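Local coordinates for protein D-alanyl-D-alanine carboxypeptidase (Enterococcus faecalis V583, PDB 5ZHF) that cleaves the C-terminal D-alanine from peptidoglycan-derived pentapeptides as a zinc-dependent DD-carboxypeptidase of the M15B family, a gene product associated with vancomycin resistance, at residues P91-G96 against L144-N149; E105-K110 against V132-T137; L43-R48 against C211-L216. One frame throughout, in Å; residues are numbered along the deposited sequence.

Contact 1. Residues P91-G96 against L144-N149. With ZN (zinc ion), chain C.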
ATOM      1  N   PRO A  91     -12.601  -7.811  -5.081  1.00 19.07           N
ATOM      2  CA  PRO A  91     -11.737  -6.639  -5.085  1.00 19.42           C
ATOM      3  C   PRO A  91     -11.230  -6.257  -6.470  1.00 17.84           C
ATOM      4  O   PRO A  91     -11.343  -7.032  -7.420  1.00 18.73           O
ATOM      5  CB  PRO A  91     -10.550  -7.061  -4.180  1.00 19.32           C
ATOM      6  CG  PRO A  91     -10.576  -8.556  -4.199  1.00 20.40           C
ATOM      7  CD  PRO A  91     -11.868  -9.043  -4.752  1.00 20.14           C
ATOM      8  N   ILE A  92     -10.641  -5.077  -6.555  1.00 17.96           N
ATOM      9  CA  ILE A  92      -9.935  -4.619  -7.749  1.00 18.47           C
ATOM     10  C   ILE A  92      -8.635  -3.970  -7.298  1.00 18.00           C
ATOM     11  O   ILE A  92      -8.549  -3.452  -6.172  1.00 17.10           O
ATOM     12  CB  ILE A  92     -10.753  -3.579  -8.566  1.00 19.71           C
ATOM     13  CG1 ILE A  92     -11.019  -2.312  -7.735  1.00 20.62           C
ATOM     14  CG2 ILE A  92     -12.086  -4.172  -9.040  1.00 20.75           C
ATOM     15  CD1 ILE A  92     -11.601  -1.156  -8.554  1.00 23.85           C
ATOM     16  N   VAL A  93      -7.659  -3.948  -8.191  1.00 17.77           N
ATOM     17  CA  VAL A  93      -6.418  -3.214  -7.948  1.00 18.30           C
ATOM     18  C   VAL A  93      -6.621  -1.811  -8.500  1.00 17.99           C
ATOM     19  O   VAL A  93      -6.556  -1.581  -9.715  1.00 19.91           O
ATOM     20  CB  VAL A  93      -5.195  -3.880  -8.586  1.00 19.78           C
ATOM     21  CG1 VAL A  93      -3.935  -3.031  -8.327  1.00 20.22           C
ATOM     22  CG2 VAL A  93      -5.011  -5.312  -8.080  1.00 21.22           C
ATOM     23  N   ALA A  94      -6.904  -0.882  -7.606  1.00 18.09           N
ATOM     24  CA  ALA A  94      -7.095   0.503  -8.020  1.00 19.42           C
ATOM     25  C   ALA A  94      -5.764   1.154  -8.442  1.00 19.08           C
ATOM     26  O   ALA A  94      -5.728   1.999  -9.329  1.00 20.31           O
ATOM     27  CB  ALA A  94      -7.782   1.282  -6.908  1.00 20.28           C
ATOM     28  N   SER A  95      -4.653   0.757  -7.809  1.00 19.03           N
ATOM     29  CA  SER A  95      -3.370   1.360  -8.110  1.00 20.43           C
ATOM     30  C   SER A  95      -2.256   0.431  -7.673  1.00 20.10           C
ATOM     31  O   SER A  95      -2.227  -0.008  -6.509  1.00 19.11           O
ATOM     32  CB  SER A  95      -3.206   2.693  -7.368  1.00 22.50           C
ATOM     33  OG  SER A  95      -1.932   3.272  -7.647  1.00 24.02           O
ATOM     34  N   GLY A  96      -1.342   0.147  -8.591  1.00 18.52           N
ATOM     35  CA  GLY A  96      -0.151  -0.665  -8.289  1.00 18.90           C
ATOM     36  C   GLY A  96       1.098   0.215  -8.390  1.00 17.96           C
ATOM     37  O   GLY A  96       1.263   1.201  -7.661  1.00 19.23           O
ATOM     38  N   LEU A 144       5.612  -3.215  -5.036  1.00 18.15           N
ATOM     39  CA  LEU A 144       5.259  -4.147  -3.972  1.00 19.24           C
ATOM     40  C   LEU A 144       3.974  -3.772  -3.252  1.00 18.67           C
ATOM     41  O   LEU A 144       3.552  -4.517  -2.371  1.00 20.42           O
ATOM     42  CB  LEU A 144       6.402  -4.241  -2.937  1.00 20.05           C
ATOM     43  CG  LEU A 144       7.700  -4.825  -3.511  1.00 19.10           C
ATOM     44  CD1 LEU A 144       8.750  -4.952  -2.418  1.00 20.35           C
ATOM     45  CD2 LEU A 144       7.452  -6.178  -4.153  1.00 19.73           C
ATOM     46  N   ALA A 145       3.364  -2.640  -3.639  1.00 18.46           N
ATOM     47  CA  ALA A 145       2.137  -2.176  -2.992  1.00 18.30           C
ATOM     48  C   ALA A 145       1.009  -2.040  -3.964  1.00 16.99           C
ATOM     49  O   ALA A 145       1.193  -1.624  -5.126  1.00 17.55           O
ATOM     50  CB  ALA A 145       2.352  -0.840  -2.287  1.00 18.96           C
ATOM     51  N   VAL A 146      -0.164  -2.396  -3.472  1.00 16.99           N
ATOM     52  CA  VAL A 146      -1.392  -2.247  -4.230  1.00 17.95           C
ATOM     53  C   VAL A 146      -2.443  -1.557  -3.374  1.00 18.12           C
ATOM     54  O   VAL A 146      -2.605  -1.873  -2.204  1.00 18.55           O
ATOM     55  CB  VAL A 146      -1.920  -3.594  -4.784  1.00 18.92           C
ATOM     56  CG1 VAL A 146      -1.064  -4.068  -5.948  1.00 19.08           C
ATOM     57  CG2 VAL A 146      -2.009  -4.660  -3.705  1.00 18.97           C
ATOM     58  N   ASP A 147      -3.176  -0.618  -3.986  1.00 17.69           N
ATOM     59  CA  ASP A 147      -4.397  -0.118  -3.369  1.00 18.13           C
ATOM     60  C   ASP A 147      -5.510  -0.974  -3.876  1.00 17.38           C
ATOM     61  O   ASP A 147      -5.696  -1.088  -5.083  1.00 18.78           O
ATOM     62  CB  ASP A 147      -4.650   1.342  -3.705  1.00 18.62           C
ATOM     63  CG  ASP A 147      -3.573   2.255  -3.183  1.00 18.41           C
ATOM     64  OD1 ASP A 147      -2.954   1.966  -2.128  1.00 19.42           O
ATOM     65  OD2 ASP A 147      -3.384   3.302  -3.804  1.00 20.26           O
ATOM     66  N   ILE A 148      -6.203  -1.634  -2.963  1.00 17.41           N
ATOM     67  CA  ILE A 148      -7.206  -2.601  -3.313  1.00 19.00           C
ATOM     68  C   ILE A 148      -8.532  -1.985  -2.901  1.00 19.63           C
ATOM     69  O   ILE A 148      -8.701  -1.630  -1.740  1.00 22.61           O
ATOM     70  CB  ILE A 148      -6.985  -3.953  -2.611  1.00 18.82           C
ATOM     71  CG1 ILE A 148      -5.636  -4.558  -3.050  1.00 19.37           C
ATOM     72  CG2 ILE A 148      -8.153  -4.893  -2.953  1.00 18.57           C
ATOM     73  CD1 ILE A 148      -5.207  -5.759  -2.202  1.00 19.10           C
ATOM     74  N   ASN A 149      -9.443  -1.841  -3.856  1.00 20.23           N
ATOM     75  CA  ASN A 149     -10.792  -1.356  -3.564  1.00 22.09           C
ATOM     76  C   ASN A 149     -11.798  -2.428  -3.891  1.00 21.25           C
ATOM     77  O   ASN A 149     -11.466  -3.499  -4.405  1.00 19.89           O
ATOM     78  CB  ASN A 149     -11.067  -0.088  -4.376  1.00 23.36           C
ATOM     79  CG  ASN A 149     -10.374   1.132  -3.810  1.00 26.46           C
ATOM     80  OD1 ASN A 149     -10.041   1.200  -2.618  1.00 29.28           O
ATOM     81  ND2 ASN A 149     -10.195   2.131  -4.662  1.00 26.72           N
TER
HETATM   82 ZN    ZN C 301      -1.425   3.128  -1.625  1.00 19.60          ZN
HETATM   83  O   HOH W   1      -2.293   4.966  -0.737  1.00 19.59           O
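Pro91 opens an antiparallel strand pair, 91-95 with 145-150, at one side of the four-stranded sheet that supplies two of the three protein zinc ligands of this M15 peptidase, Asp147 and His193; a classic beta bulge interrupts it. The ring carbon CB of Pro91 presses on Ile148 CG2 at 3.5 Å, a tight fit on the face where Phe81 of helix 74-86 and Val160 of helix 157-167 close over the sheet. Ile92 and Asn149 form a hydrogen-bonded pair: Ile92 N gives to Asn149 O at 2.8 Å, and Asn149 N returns a bond to Ile92 O. Val93 faces Ile148 in a non-hydrogen-bonded pair; with its CG1 anti to the backbone N (chi1 178°), it meets Val146 CG1 at 3.9 Å on the same buried face as Pro91. The bulge follows. Ala94 N donates to Asp147 O at 2.8 Å and Ser95 N reaches the same oxygen weakly, so two residues stand opposite one and the register slips by one. Ser95 O then accepts from Asp147 N at 2.8 Å, restoring the pairing. On the other face Arg98 takes a hydrogen bond with Ser95 OG and a salt bridge with Asp147 OD2, linking the bulge to the metal ligand. Gly96 ends the segment, its O accepting from ND1 of the zinc ligand His140. The two oxygens of Asp147 have different partners: OD2, paired with Arg98, passes 3.6 Å from Ser95 CB, while OD1 binds the zinc ion at 2.0 Å, beside His140, His193 and a water.

Contact 2. Residues E105-K110 against V132-T137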
ATOM      1  N   GLU A 105       1.927  13.730  -9.342  1.00 21.41           N
ATOM      2  CA  GLU A 105       0.588  14.176  -9.735  1.00 21.76           C
ATOM      3  C   GLU A 105      -0.470  13.824  -8.685  1.00 23.12           C
ATOM      4  O   GLU A 105      -1.358  14.637  -8.388  1.00 23.46           O
ATOM      5  CB  GLU A 105       0.206  13.589 -11.098  1.00 22.77           C
ATOM      6  CG  GLU A 105       1.040  14.164 -12.232  1.00 21.95           C
ATOM      7  CD  GLU A 105       0.825  13.487 -13.573  1.00 23.88           C
ATOM      8  OE1 GLU A 105      -0.084  12.638 -13.695  1.00 24.87           O
ATOM      9  OE2 GLU A 105       1.574  13.824 -14.518  1.00 24.86           O
ATOM     10  N   ILE A 106      -0.365  12.630  -8.150  1.00 22.14           N
ATOM     11  CA  ILE A 106      -1.276  12.213  -7.123  1.00 23.48           C
ATOM     12  C   ILE A 106      -1.069  13.075  -5.890  1.00 24.14           C
ATOM     13  O   ILE A 106      -2.004  13.481  -5.299  1.00 24.87           O
ATOM     14  CB  ILE A 106      -1.156  10.717  -6.824  1.00 25.19           C
ATOM     15  CG1 ILE A 106      -1.626   9.954  -8.033  1.00 26.26           C
ATOM     16  CG2 ILE A 106      -1.967  10.342  -5.603  1.00 26.69           C
ATOM     17  CD1 ILE A 106      -1.537   8.469  -7.900  1.00 27.68           C
HETATM   18  N   MSE A 107       0.183  13.367  -5.546  1.00 25.77           N
HETATM   19  CA  MSE A 107       0.481  14.205  -4.391  1.00 27.77           C
HETATM   20  C   MSE A 107      -0.040  15.613  -4.559  1.00 25.88           C
HETATM   21  O   MSE A 107      -0.591  16.188  -3.596  1.00 26.23           O
HETATM   22  CB  MSE A 107       1.991  14.251  -4.179  1.00 32.37           C
HETATM   23  CG  MSE A 107       2.345  15.099  -2.963  1.00 41.99           C
HETATM   24 SE   MSE A 107       4.300  15.115  -2.720  1.00 58.80          SE
HETATM   25  CE  MSE A 107       4.367  16.256  -1.115  1.00 50.24           C
ATOM     26  N   ASP A 108       0.120  16.175  -5.754  1.00 25.89           N
ATOM     27  CA  ASP A 108      -0.334  17.511  -6.067  1.00 25.56           C
ATOM     28  C   ASP A 108      -1.840  17.613  -6.028  1.00 25.24           C
ATOM     29  O   ASP A 108      -2.370  18.585  -5.603  1.00 23.55           O
ATOM     30  CB  ASP A 108       0.182  17.928  -7.437  1.00 26.85           C
ATOM     31  CG  ASP A 108       1.657  18.172  -7.459  1.00 27.33           C
ATOM     32  OD1 ASP A 108       2.290  18.215  -6.418  1.00 31.02           O
ATOM     33  OD2 ASP A 108       2.167  18.339  -8.546  1.00 28.94           O
ATOM     34  N   GLU A 109      -2.518  16.598  -6.497  1.00 25.48           N
ATOM     35  CA  GLU A 109      -3.985  16.574  -6.451  1.00 27.17           C
ATOM     36  C   GLU A 109      -4.492  16.566  -5.007  1.00 24.57           C
ATOM     37  O   GLU A 109      -5.479  17.234  -4.704  1.00 24.54           O
ATOM     38  CB  GLU A 109      -4.564  15.415  -7.285  1.00 31.30           C
ATOM     39  CG  GLU A 109      -4.472  15.726  -8.779  1.00 36.36           C
ATOM     40  CD  GLU A 109      -4.939  14.618  -9.722  1.00 45.59           C
ATOM     41  OE1 GLU A 109      -5.698  14.938 -10.694  1.00 47.00           O
ATOM     42  OE2 GLU A 109      -4.534  13.440  -9.520  1.00 51.21           O
ATOM     43  N   LYS A 110      -3.803  15.853  -4.117  1.00 22.53           N
ATOM     44  CA  LYS A 110      -4.153  15.861  -2.684  1.00 23.14           C
ATOM     45  C   LYS A 110      -3.880  17.226  -2.056  1.00 23.23           C
ATOM     46  O   LYS A 110      -4.701  17.693  -1.250  1.00 23.21           O
ATOM     47  CB  LYS A 110      -3.418  14.757  -1.907  1.00 24.01           C
ATOM     48  CG  LYS A 110      -3.856  14.540  -0.453  1.00 26.07           C
ATOM     49  CD  LYS A 110      -5.328  14.195  -0.266  1.00 28.55           C
ATOM     50  CE  LYS A 110      -5.744  12.873  -0.897  1.00 31.50           C
ATOM     51  NZ  LYS A 110      -7.229  12.781  -1.066  1.00 33.19           N
ATOM     52  N   VAL A 132      -0.302  10.846   1.060  1.00 24.87           N
ATOM     53  CA  VAL A 132       0.382  10.560  -0.200  1.00 25.97           C
ATOM     54  C   VAL A 132       1.840  10.936  -0.012  1.00 28.90           C
ATOM     55  O   VAL A 132       2.149  12.070   0.352  1.00 30.79           O
ATOM     56  CB  VAL A 132      -0.197  11.378  -1.372  1.00 27.62           C
ATOM     57  CG1 VAL A 132       0.502  11.024  -2.689  1.00 28.88           C
ATOM     58  CG2 VAL A 132      -1.710  11.169  -1.506  1.00 26.72           C
ATOM     59  N   ALA A 133       2.729   9.997  -0.307  1.00 24.99           N
ATOM     60  CA  ALA A 133       4.152  10.180  -0.065  1.00 25.85           C
ATOM     61  C   ALA A 133       4.794  11.080  -1.124  1.00 26.05           C
ATOM     62  O   ALA A 133       4.331  11.126  -2.281  1.00 25.41           O
ATOM     63  CB  ALA A 133       4.823   8.821  -0.018  1.00 25.75           C
ATOM     64  N   VAL A 134       5.856  11.804  -0.753  1.00 26.87           N
ATOM     65  CA  VAL A 134       6.575  12.601  -1.751  1.00 28.01           C
ATOM     66  C   VAL A 134       7.237  11.625  -2.713  1.00 26.26           C
ATOM     67  O   VAL A 134       7.648  10.532  -2.295  1.00 27.08           O
ATOM     68  CB  VAL A 134       7.619  13.614  -1.167  1.00 31.66           C
ATOM     69  CG1 VAL A 134       6.983  14.531  -0.119  1.00 31.57           C
ATOM     70  CG2 VAL A 134       8.849  12.928  -0.612  1.00 31.76           C
ATOM     71  N   PRO A 135       7.351  12.000  -3.992  1.00 28.15           N
ATOM     72  CA  PRO A 135       8.011  11.070  -4.908  1.00 28.53           C
ATOM     73  C   PRO A 135       9.379  10.605  -4.413  1.00 28.26           C
ATOM     74  O   PRO A 135      10.160  11.383  -3.844  1.00 28.63           O
ATOM     75  CB  PRO A 135       8.112  11.874  -6.208  1.00 28.68           C
ATOM     76  CG  PRO A 135       6.978  12.823  -6.128  1.00 27.94           C
ATOM     77  CD  PRO A 135       6.931  13.227  -4.693  1.00 28.12           C
ATOM     78  N   GLY A 136       9.627   9.314  -4.592  1.00 27.10           N
ATOM     79  CA  GLY A 136      10.807   8.648  -4.061  1.00 26.46           C
ATOM     80  C   GLY A 136      10.610   7.962  -2.738  1.00 26.83           C
ATOM     81  O   GLY A 136      11.475   7.197  -2.326  1.00 27.23           O
ATOM     82  N   THR A 137       9.486   8.226  -2.051  1.00 24.12           N
ATOM     83  CA  THR A 137       9.224   7.645  -0.754  1.00 23.68           C
ATOM     84  C   THR A 137       7.913   6.872  -0.702  1.00 21.87           C
ATOM     85  O   THR A 137       7.484   6.519   0.384  1.00 23.53           O
ATOM     86  CB  THR A 137       9.218   8.725   0.357  1.00 23.87           C
ATOM     87  OG1 THR A 137       8.120   9.634   0.177  1.00 25.52           O
ATOM     88  CG2 THR A 137      10.509   9.508   0.328  1.00 24.64           C
TER
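Met107, a selenomethionine, and Val132 carry most of an apolar contact between helix 100-116 and the loop that carries substrate-binding residues Val132 and Ala133. The CB of Val132 is directed toward the helix, and both methyls touch it. CG1, swung to the side away from its own backbone N (chi1 -178°), rests on the helix backbone at Met107 CA, 3.6 Å away, and also touches Ile106 CG2 at 3.9 Å, the two side chains crossing at about a right angle. The other branch, CG2, lies 4.0 Å from Lys110 CB, meeting only the aliphatic root of that lysine; the chain then bends at chi2 and chi3 and carries NZ away to a salt bridge with Glu113.

The second apolar group gathers round the end of Met107. Its fully extended chain carries the selenium past Val132 to the next part of the loop, where SE lies 3.5 Å from Val134 CA and 3.8 Å from Pro135 CD. Met107 and Val134 run side by side in the same direction, and CE comes within 3.3 Å of Val134 CG1, closer than carbon atoms normally approach.

Polar bonds brace the loop itself. Val134 to Thr137 is a type II turn, closed by Thr137 N giving to Val134 O at 3.0 Å. The same carbonyl oxygen also takes Thr137 OG1 at 2.7 Å, in its plane and on a lone pair, so two bonds from one residue grip it.

The substrate-binding residue Gln103, one helical turn before Met107, donates from NE2 to Ala133 O. This bond joins helix 100-116 to the loop between helix 121-128 and strand 145-150.

Contact 3. Residues L43-R48 against C211-L216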
ATOM      1  N   LEU A  43      11.442  -7.317   2.227  1.00 19.89           N
ATOM      2  CA  LEU A  43      11.368  -6.566   3.478  1.00 21.50           C
ATOM      3  C   LEU A  43      11.953  -5.160   3.358  1.00 21.14           C
ATOM      4  O   LEU A  43      12.111  -4.471   4.379  1.00 22.28           O
ATOM      5  CB  LEU A  43      12.078  -7.337   4.596  1.00 22.49           C
ATOM      6  CG  LEU A  43      11.337  -8.522   5.182  1.00 25.95           C
ATOM      7  CD1 LEU A  43      12.221  -9.163   6.251  1.00 28.86           C
ATOM      8  CD2 LEU A  43       9.997  -8.105   5.773  1.00 26.17           C
ATOM      9  N   ILE A  44      12.242  -4.709   2.137  1.00 21.98           N
ATOM     10  CA  ILE A  44      12.739  -3.375   1.914  1.00 21.61           C
ATOM     11  C   ILE A  44      11.825  -2.297   2.534  1.00 23.52           C
ATOM     12  O   ILE A  44      10.604  -2.357   2.395  1.00 20.64           O
ATOM     13  CB  ILE A  44      13.024  -3.091   0.418  1.00 22.69           C
ATOM     14  CG1 ILE A  44      13.762  -1.754   0.276  1.00 24.32           C
ATOM     15  CG2 ILE A  44      11.753  -3.146  -0.427  1.00 21.77           C
ATOM     16  CD1 ILE A  44      14.281  -1.478  -1.128  1.00 24.38           C
ATOM     17  N   LEU A  45      12.428  -1.387   3.291  1.00 23.02           N
ATOM     18  CA  LEU A  45      11.702  -0.319   3.944  1.00 23.35           C
ATOM     19  C   LEU A  45      11.719   0.942   3.101  1.00 22.99           C
ATOM     20  O   LEU A  45      12.788   1.491   2.803  1.00 23.73           O
ATOM     21  CB  LEU A  45      12.299  -0.064   5.330  1.00 23.96           C
ATOM     22  CG  LEU A  45      11.560   0.965   6.194  1.00 25.25           C
ATOM     23  CD1 LEU A  45      10.095   0.578   6.383  1.00 24.97           C
ATOM     24  CD2 LEU A  45      12.236   1.124   7.551  1.00 25.71           C
ATOM     25  N   VAL A  46      10.523   1.412   2.702  1.00 24.32           N
ATOM     26  CA  VAL A  46      10.367   2.677   1.990  1.00 24.00           C
ATOM     27  C   VAL A  46       9.374   3.538   2.762  1.00 25.35           C
ATOM     28  O   VAL A  46       8.231   3.145   2.985  1.00 24.41           O
ATOM     29  CB  VAL A  46       9.904   2.497   0.522  1.00 25.34           C
ATOM     30  CG1 VAL A  46       9.609   3.837  -0.138  1.00 25.56           C
ATOM     31  CG2 VAL A  46      10.984   1.754  -0.248  1.00 25.38           C
ATOM     32  N   ASN A  47       9.821   4.713   3.161  1.00 24.91           N
ATOM     33  CA  ASN A  47       9.009   5.674   3.876  1.00 26.45           C
ATOM     34  C   ASN A  47       9.667   7.033   3.772  1.00 28.29           C
ATOM     35  O   ASN A  47      10.585   7.165   3.049  1.00 30.30           O
ATOM     36  CB  ASN A  47       8.709   5.269   5.309  1.00 26.41           C
ATOM     37  CG  ASN A  47       9.928   5.210   6.205  1.00 27.68           C
ATOM     38  OD1 ASN A  47      10.973   5.713   5.914  1.00 27.09           O
ATOM     39  ND2 ASN A  47       9.750   4.598   7.318  1.00 27.44           N
ATOM     40  N   ARG A  48       9.209   8.030   4.503  1.00 32.65           N
ATOM     41  CA  ARG A  48       9.856   9.363   4.437  1.00 33.84           C
ATOM     42  C   ARG A  48      11.343   9.375   4.848  1.00 34.30           C
ATOM     43  O   ARG A  48      12.102  10.180   4.417  1.00 31.93           O
ATOM     44  CB  ARG A  48       9.025  10.371   5.192  1.00 39.87           C
ATOM     45  CG  ARG A  48       7.581  10.279   4.770  1.00 41.70           C
ATOM     46  CD  ARG A  48       6.800  11.523   5.110  1.00 50.22           C
ATOM     47  NE  ARG A  48       6.494  11.672   6.521  1.00 53.54           N
ATOM     48  CZ  ARG A  48       5.342  11.324   7.068  1.00 57.42           C
ATOM     49  NH1 ARG A  48       5.124  11.490   8.366  1.00 54.92           N
ATOM     50  NH2 ARG A  48       4.397  10.844   6.301  1.00 57.64           N
ATOM     51  N   CYS A 211       3.313  -2.741  12.844  1.00 24.89           N
ATOM     52  CA  CYS A 211       3.575  -2.174  11.527  1.00 24.34           C
ATOM     53  C   CYS A 211       4.979  -2.609  11.095  1.00 25.02           C
ATOM     54  O   CYS A 211       5.748  -3.149  11.895  1.00 24.00           O
ATOM     55  CB  CYS A 211       3.428  -0.648  11.532  1.00 24.64           C
ATOM     56  SG  CYS A 211       4.617   0.286  12.549  1.00 26.69           S
ATOM     57  N   LEU A 212       5.287  -2.411   9.820  1.00 22.08           N
ATOM     58  CA  LEU A 212       6.531  -2.877   9.249  1.00 23.55           C
ATOM     59  C   LEU A 212       7.774  -2.296   9.955  1.00 24.40           C
ATOM     60  O   LEU A 212       8.732  -3.022  10.246  1.00 23.87           O
ATOM     61  CB  LEU A 212       6.574  -2.562   7.758  1.00 22.42           C
ATOM     62  CG  LEU A 212       7.797  -3.096   7.002  1.00 23.48           C
ATOM     63  CD1 LEU A 212       7.971  -4.604   7.165  1.00 22.85           C
ATOM     64  CD2 LEU A 212       7.711  -2.690   5.534  1.00 24.25           C
ATOM     65  N   GLU A 213       7.728  -1.006  10.251  1.00 23.76           N
ATOM     66  CA  GLU A 213       8.835  -0.345  10.934  1.00 25.55           C
ATOM     67  C   GLU A 213       9.198  -1.024  12.261  1.00 25.55           C
ATOM     68  O   GLU A 213      10.389  -1.225  12.545  1.00 26.31           O
ATOM     69  CB  GLU A 213       8.518   1.124  11.177  1.00 24.98           C
ATOM     70  CG  GLU A 213       8.595   2.007   9.954  1.00 24.67           C
ATOM     71  CD  GLU A 213       7.327   2.049   9.100  1.00 24.67           C
ATOM     72  OE1 GLU A 213       6.319   1.333   9.407  1.00 25.42           O
ATOM     73  OE2 GLU A 213       7.352   2.796   8.104  1.00 25.25           O
ATOM     74  N   GLU A 214       8.180  -1.359  13.055  1.00 25.72           N
ATOM     75  CA  GLU A 214       8.358  -2.063  14.345  1.00 28.50           C
ATOM     76  C   GLU A 214       8.957  -3.436  14.144  1.00 29.36           C
ATOM     77  O   GLU A 214       9.882  -3.831  14.871  1.00 28.98           O
ATOM     78  CB  GLU A 214       7.018  -2.239  15.063  1.00 29.13           C
ATOM     79  CG  GLU A 214       6.426  -0.973  15.618  1.00 30.48           C
ATOM     80  CD  GLU A 214       5.054  -1.212  16.233  1.00 33.58           C
ATOM     81  OE1 GLU A 214       4.154  -1.684  15.514  1.00 32.75           O
ATOM     82  OE2 GLU A 214       4.868  -0.942  17.436  1.00 35.22           O
ATOM     83  N   TYR A 215       8.429  -4.165  13.152  1.00 27.71           N
ATOM     84  CA  TYR A 215       8.921  -5.498  12.843  1.00 27.68           C
ATOM     85  C   TYR A 215      10.410  -5.470  12.512  1.00 27.76           C
ATOM     86  O   TYR A 215      11.196  -6.280  13.038  1.00 30.50           O
ATOM     87  CB  TYR A 215       8.145  -6.094  11.668  1.00 29.14           C
ATOM     88  CG  TYR A 215       8.582  -7.482  11.290  1.00 27.34           C
ATOM     89  CD1 TYR A 215       8.261  -8.569  12.096  1.00 28.81           C
ATOM     90  CD2 TYR A 215       9.319  -7.713  10.133  1.00 27.82           C
ATOM     91  CE1 TYR A 215       8.642  -9.842  11.749  1.00 29.20           C
ATOM     92  CE2 TYR A 215       9.720  -8.989   9.791  1.00 27.74           C
ATOM     93  CZ  TYR A 215       9.362 -10.044  10.596  1.00 28.93           C
ATOM     94  OH  TYR A 215       9.724 -11.319  10.281  1.00 30.84           O
ATOM     95  N   LEU A 216      10.786  -4.553  11.633  1.00 26.09           N
ATOM     96  CA  LEU A 216      12.174  -4.423  11.206  1.00 29.15           C
ATOM     97  C   LEU A 216      13.070  -3.981  12.354  1.00 32.09           C
ATOM     98  O   LEU A 216      14.161  -4.511  12.500  1.00 34.41           O
ATOM     99  CB  LEU A 216      12.318  -3.470  10.026  1.00 27.51           C
ATOM    100  CG  LEU A 216      11.631  -3.978   8.752  1.00 28.12           C
ATOM    101  CD1 LEU A 216      11.670  -2.909   7.675  1.00 27.96           C
ATOM    102  CD2 LEU A 216      12.218  -5.307   8.272  1.00 28.52           C
TER
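The amino-terminal part of helix 212-218, the last helix of the modelled chain, receives the irregular segment Leu43-Arg48, extended from Ile44 to Asn47, through leucines, the Tyr215 ring and one polar bond. Leu216 CD1 sits 3.7 Å from Leu45 CB, the two side chains sliding past each other in opposite directions, and lies equally near Leu43 O. Leu45 CD1 goes on to Leu212 CD2 at 4.1 Å. Leu43 CD2 approaches Tyr215 CE2 obliquely at 4.1 Å; both side chains also touch Ala201 of helix 199-208. Cys211 is the N-cap residue of the helix, and its N donates to Glu214 OE1 at 3.0 Å, the side chain of the third residue after the cap folding back over the first turn. Glu214 OE1 also forms a salt bridge with Lys181. Farther along the segment, Asn47 ND2 gives a hydrogen bond to Glu213 OE2 at 3.1 Å, on the anti lone pair and with an N-H...O angle of 162°. Amide and carboxylate are nearly coplanar, 10° apart. A bend at chi2 (85°) brings the Glu213 carboxylate toward Asn47, and Arg176 holds OE2 in a salt bridge as well, while Asn47 OD1 accepts from Gln49 N.

Overall arrangement
Contact 1 is the buried one, contact 3 is partly buried and contact 2 lies at the surface. Backbone pairing dominates the first, side-chain packing the other two; contact 2 is mainly apolar packing, without hydrogen bonds between its segments, whereas contact 3 adds an amide-carboxylate bond. No secondary-structure element is shared, but strand 91-95 leads directly into helix 100-116, and contact 2 is nested in the loop that contact 1 closes. Contact 3 encloses both along the chain and touches each: Ile44 packs on Leu144, and Thr137 on Val46, Asn47 and Arg48. A metal ligand belongs to contact 1 and substrate-binding residues to contact 2; the centres of contacts 1 and 2 are about 16 Å apart.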